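Local coordinates for conserved domain protein (Porphyromonas gingivalis, PDB 3PNN) that probably acts as a cytoplasmic glycosyltransferase, forming glycosidic linkages, with a Rossmann-like alpha/beta/alpha fold, at residues Val156-Val170 with Val182-Ile195. Residues are numbered along the deposited sequence; the frame is centred on the assembly and turned at random.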
loop_
_atom_site.group_PDB
_atom_site.type_symbol
_atom_site.label_atom_id
_atom_site.label_comp_id
_atom_site.label_asym_id
_atom_site.label_seq_id
_atom_site.Cartn_x
_atom_site.Cartn_y
_atom_site.Cartn_z
ATOM N N VAL A 156 14.527 -7.113 -0.858
ATOM C CA VAL A 156 14.870 -6.166 0.204
ATOM C C VAL A 156 16.097 -5.326 -0.127
ATOM O O VAL A 156 16.123 -4.123 0.156
ATOM C CB VAL A 156 15.061 -6.866 1.562
ATOM C CG1 VAL A 156 16.303 -7.777 1.541
ATOM C CG2 VAL A 156 15.164 -5.819 2.681
ATOM N N GLY A 157 17.100 -5.941 -0.753
ATOM C CA GLY A 157 18.345 -5.244 -1.066
ATOM C C GLY A 157 18.174 -4.078 -2.026
ATOM O O GLY A 157 19.026 -3.191 -2.108
ATOM N N ASN A 158 17.063 -4.081 -2.754
ATOM C CA ASN A 158 16.737 -3.001 -3.675
ATOM C C ASN A 158 15.911 -1.894 -3.012
ATOM O O ASN A 158 15.569 -0.900 -3.662
ATOM C CB ASN A 158 15.936 -3.533 -4.876
ATOM C CG ASN A 158 16.728 -4.495 -5.743
ATOM O OD1 ASN A 158 17.951 -4.381 -5.881
ATOM N ND2 ASN A 158 16.028 -5.446 -6.343
ATOM N N THR A 159 15.578 -2.053 -1.733
ATOM C CA THR A 159 14.652 -1.120 -1.081
ATOM C C THR A 159 15.248 -0.389 0.113
ATOM O O THR A 159 14.514 0.172 0.925
ATOM C CB THR A 159 13.376 -1.843 -0.584
ATOM O OG1 THR A 159 13.696 -2.667 0.555
ATOM C CG2 THR A 159 12.758 -2.707 -1.708
ATOM N N LEU A 160 16.570 -0.387 0.232
ATOM C CA LEU A 160 17.202 0.199 1.412
ATOM C C LEU A 160 17.531 1.673 1.193
ATOM O O LEU A 160 17.454 2.170 0.071
ATOM C CB LEU A 160 18.473 -0.571 1.770
ATOM C CG LEU A 160 18.267 -2.084 1.849
ATOM C CD1 LEU A 160 19.607 -2.773 2.087
ATOM C CD2 LEU A 160 17.258 -2.445 2.929
ATOM N N SER A 161 17.880 2.365 2.271
ATOM C CA SER A 161 18.333 3.750 2.188
ATOM C C SER A 161 19.732 3.908 2.771
ATOM O O SER A 161 20.046 3.340 3.818
ATOM C CB SER A 161 17.373 4.688 2.923
ATOM O OG SER A 161 17.960 5.985 3.056
ATOM N N GLU A 162 20.570 4.688 2.100
ATOM C CA GLU A 162 21.894 4.991 2.636
ATOM C C GLU A 162 21.836 5.955 3.825
ATOM O O GLU A 162 22.852 6.203 4.472
ATOM C CB GLU A 162 22.802 5.568 1.550
ATOM C CG GLU A 162 23.161 4.577 0.455
ATOM C CD GLU A 162 24.274 5.080 -0.445
ATOM O OE1 GLU A 162 25.333 5.482 0.084
ATOM O OE2 GLU A 162 24.090 5.065 -1.681
ATOM N N SER A 163 20.652 6.489 4.117
ATOM C CA SER A 163 20.515 7.520 5.154
ATOM C C SER A 163 20.072 6.991 6.520
ATOM O O SER A 163 20.121 7.709 7.523
ATOM C CB SER A 163 19.559 8.620 4.683
ATOM O OG SER A 163 20.132 9.345 3.603
ATOM N N GLY A 164 19.634 5.741 6.566
ATOM C CA GLY A 164 19.165 5.160 7.811
ATOM C C GLY A 164 18.370 3.891 7.581
ATOM O O GLY A 164 18.248 3.419 6.450
ATOM N N GLY A 165 17.814 3.343 8.655
ATOM C CA GLY A 165 17.072 2.102 8.560
ATOM C C GLY A 165 15.710 2.267 7.931
ATOM O O GLY A 165 15.122 3.351 7.968
ATOM N N VAL A 166 15.205 1.187 7.343
ATOM C CA VAL A 166 13.857 1.186 6.805
ATOM C C VAL A 166 13.019 0.094 7.455
ATOM O O VAL A 166 13.550 -0.844 8.038
ATOM C CB VAL A 166 13.844 1.010 5.272
ATOM C CG1 VAL A 166 14.587 2.170 4.607
ATOM C CG2 VAL A 166 14.464 -0.325 4.873
ATOM N N SER A 167 11.707 0.233 7.351
ATOM C CA SER A 167 10.789 -0.749 7.890
ATOM C C SER A 167 10.134 -1.474 6.722
ATOM O O SER A 167 9.613 -0.844 5.802
ATOM C CB SER A 167 9.749 -0.056 8.772
ATOM O OG SER A 167 8.785 -0.970 9.255
ATOM N N ARG A 168 10.175 -2.806 6.754
ATOM C CA ARG A 168 9.706 -3.626 5.638
ATOM C C ARG A 168 8.907 -4.828 6.135
ATOM O O ARG A 168 9.231 -5.405 7.169
ATOM C CB ARG A 168 10.905 -4.125 4.819
ATOM C CG ARG A 168 11.760 -3.030 4.216
ATOM C CD ARG A 168 11.044 -2.394 3.034
ATOM N NE ARG A 168 11.771 -1.261 2.460
ATOM C CZ ARG A 168 11.393 0.012 2.589
ATOM N NH1 ARG A 168 10.303 0.320 3.293
ATOM N NH2 ARG A 168 12.099 0.983 2.012
ATOM N N GLY A 169 7.862 -5.199 5.404
ATOM C CA GLY A 169 7.182 -6.455 5.668
ATOM C C GLY A 169 8.038 -7.606 5.166
ATOM O O GLY A 169 8.082 -7.874 3.962
ATOM N N VAL A 170 8.724 -8.288 6.078
ATOM C CA VAL A 170 9.614 -9.379 5.687
ATOM C C VAL A 170 8.815 -10.662 5.478
ATOM O O VAL A 170 8.085 -11.105 6.368
ATOM C CB VAL A 170 10.738 -9.598 6.722
ATOM C CG1 VAL A 170 11.563 -10.815 6.346
ATOM C CG2 VAL A 170 11.627 -8.358 6.797
ATOM N N VAL A 182 4.244 -13.054 7.048
ATOM C CA VAL A 182 4.760 -11.716 6.838
ATOM C C VAL A 182 4.735 -10.946 8.158
ATOM O O VAL A 182 3.732 -10.950 8.885
ATOM C CB VAL A 182 3.988 -10.978 5.711
ATOM C CG1 VAL A 182 2.486 -10.962 5.999
ATOM C CG2 VAL A 182 4.527 -9.576 5.520
ATOM N N VAL A 183 5.857 -10.325 8.488
ATOM C CA VAL A 183 5.963 -9.586 9.740
ATOM C C VAL A 183 6.760 -8.299 9.537
ATOM O O VAL A 183 7.879 -8.318 9.010
ATOM C CB VAL A 183 6.640 -10.423 10.842
ATOM C CG1 VAL A 183 5.856 -11.713 11.106
ATOM C CG2 VAL A 183 8.072 -10.736 10.454
ATOM N N GLU A 184 6.174 -7.182 9.962
ATOM C CA GLU A 184 6.821 -5.880 9.831
ATOM C C GLU A 184 8.077 -5.815 10.689
ATOM O O GLU A 184 8.019 -6.034 11.902
ATOM C CB GLU A 184 5.853 -4.763 10.236
ATOM C CG GLU A 184 6.315 -3.366 9.839
ATOM C CD GLU A 184 6.227 -3.121 8.339
ATOM O OE1 GLU A 184 5.329 -3.692 7.686
ATOM O OE2 GLU A 184 7.055 -2.347 7.814
ATOM N N ARG A 185 9.211 -5.528 10.060
ATOM C CA ARG A 185 10.473 -5.369 10.778
ATOM C C ARG A 185 11.026 -3.965 10.551
ATOM O O ARG A 185 11.096 -3.502 9.409
ATOM C CB ARG A 185 11.504 -6.389 10.293
ATOM C CG ARG A 185 11.057 -7.843 10.408
ATOM C CD ARG A 185 10.827 -8.256 11.859
ATOM N NE ARG A 185 10.580 -9.688 11.966
ATOM C CZ ARG A 185 10.377 -10.336 13.110
ATOM N NH1 ARG A 185 10.388 -9.676 14.263
ATOM N NH2 ARG A 185 10.161 -11.648 13.102
ATOM N N THR A 186 11.420 -3.292 11.632
ATOM C CA THR A 186 11.991 -1.947 11.529
ATOM C C THR A 186 13.508 -1.993 11.579
ATOM O O THR A 186 14.095 -2.991 11.996
ATOM C CB THR A 186 11.516 -1.015 12.673
ATOM O OG1 THR A 186 11.910 -1.566 13.934
ATOM C CG2 THR A 186 10.007 -0.834 12.646
ATOM N N GLY A 187 14.139 -0.907 11.141
ATOM C CA GLY A 187 15.570 -0.722 11.313
ATOM C C GLY A 187 16.470 -1.523 10.395
ATOM O O GLY A 187 17.647 -1.731 10.703
ATOM N N ILE A 188 15.928 -1.974 9.267
ATOM C CA ILE A 188 16.710 -2.755 8.317
ATOM C C ILE A 188 17.741 -1.874 7.622
ATOM O O ILE A 188 17.399 -0.872 6.986
ATOM C CB ILE A 188 15.815 -3.418 7.249
ATOM C CG1 ILE A 188 14.672 -4.189 7.915
ATOM C CG2 ILE A 188 16.654 -4.322 6.334
ATOM C CD1 ILE A 188 13.620 -4.691 6.943
ATOM N N GLU A 189 19.003 -2.260 7.738
ATOM C CA GLU A 189 20.095 -1.518 7.127
ATOM C C GLU A 189 21.139 -2.472 6.580
ATOM O O GLU A 189 21.351 -3.555 7.131
ATOM C CB GLU A 189 20.781 -0.614 8.160
ATOM C CG GLU A 189 19.992 0.597 8.597
ATOM C CD GLU A 189 20.817 1.534 9.472
ATOM O OE1 GLU A 189 20.799 1.362 10.710
ATOM O OE2 GLU A 189 21.488 2.436 8.919
ATOM N N ARG A 190 21.812 -2.064 5.512
ATOM C CA ARG A 190 22.986 -2.794 5.077
ATOM C C ARG A 190 24.174 -2.180 5.786
ATOM O O ARG A 190 24.609 -1.075 5.451
ATOM C CB ARG A 190 23.184 -2.732 3.560
ATOM C CG ARG A 190 24.306 -3.646 3.077
ATOM C CD ARG A 190 24.584 -3.512 1.591
ATOM N NE ARG A 190 23.486 -4.002 0.762
ATOM C CZ ARG A 190 22.629 -3.218 0.110
ATOM N NH1 ARG A 190 21.663 -3.757 -0.621
ATOM N NH2 ARG A 190 22.737 -1.894 0.187
ATOM N N THR A 191 24.671 -2.892 6.789
ATOM C CA THR A 191 25.821 -2.444 7.554
ATOM C C THR A 191 27.036 -3.241 7.100
ATOM O O THR A 191 27.148 -4.436 7.373
ATOM C CB THR A 191 25.579 -2.599 9.065
ATOM O OG1 THR A 191 24.956 -3.866 9.324
ATOM C CG2 THR A 191 24.655 -1.498 9.559
ATOM N N ASP A 192 27.921 -2.566 6.375
ATOM C CA ASP A 192 29.092 -3.187 5.763
ATOM C C ASP A 192 28.839 -4.590 5.196
ATOM O O ASP A 192 29.258 -5.595 5.775
ATOM C CB ASP A 192 30.273 -3.205 6.737
ATOM C CG ASP A 192 31.611 -3.303 6.028
ATOM O OD1 ASP A 192 31.626 -3.640 4.823
ATOM O OD2 ASP A 192 32.647 -3.038 6.674
ATOM N N GLY A 193 28.151 -4.646 4.061
ATOM C CA GLY A 193 28.024 -5.879 3.305
ATOM C C GLY A 193 26.832 -6.764 3.620
ATOM O O GLY A 193 26.386 -7.517 2.760
ATOM N N THR A 194 26.317 -6.688 4.844
ATOM C CA THR A 194 25.226 -7.570 5.250
ATOM C C THR A 194 23.993 -6.814 5.741
ATOM O O THR A 194 24.082 -5.874 6.537
ATOM C CB THR A 194 25.669 -8.562 6.341
ATOM O OG1 THR A 194 25.811 -7.867 7.582
ATOM C CG2 THR A 194 26.993 -9.209 5.970
ATOM N N ILE A 195 22.836 -7.244 5.259
ATOM C CA ILE A 195 21.572 -6.635 5.629
ATOM C C ILE A 195 21.088 -7.256 6.938
ATOM O O ILE A 195 20.936 -8.472 7.031
ATOM C CB ILE A 195 20.520 -6.866 4.526
ATOM C CG1 ILE A 195 21.031 -6.345 3.175
ATOM C CG2 ILE A 195 19.195 -6.225 4.904
ATOM C CD1 ILE A 195 20.097 -6.649 1.993
HETATM O O HOH W 1 18.360 1.077 5.005
HETATM O O HOH W 2 21.096 0.391 4.215
#
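An antiparallel beta hairpin, strands 166-173 and 179-191, carries a G1 beta bulge where Gly-187 and Ile-188 both face Val-166. Val-166 N donates to Ile-188 O at 3.0 Å, and Ile-188 N returns a bond to Val-166 O. Beyond the bulge, Arg-168 and Arg-185 form a hydrogen-bonded pair, as do Val-170 and Val-183. Gly-187 takes the positive-phi position (76°) of the bulge, where glycine is the easy residue. Ile-188 lies on the same face as Val-166, Arg-168 and Val-170. Its CD1 meets Arg-168 CB at 3.5 Å, and its CG2 meets Leu-160 CD2 at 3.9 Å. The Val-170 and Arg-185 side chains cross at about a right angle, with Val-170 CG2 on Arg-185 CG at 3.7 Å.

Ser-167 OG donates to Glu-184 OE2 at 2.6 Å, on the anti lone pair of that oxygen. Glu-184 has CG anti to the backbone N (chi1 -167°), and a bend at chi2 brings the carboxylate back over the neighbouring strand.

The hairpin also receives the 3-10 turn and loop that follow strand 148-155. Arg-190 NH1 donates to Gly-157 O at 3.1 Å, in the carbonyl plane and on a lone pair. Leu-160 CD1 covers one face of this guanidinium, off centre, and Arg-190 NH1 also has a salt bridge to Glu-209. Water 2 bridges Ser-161 O and Arg-190 N, accepting from the latter at 2.9 Å.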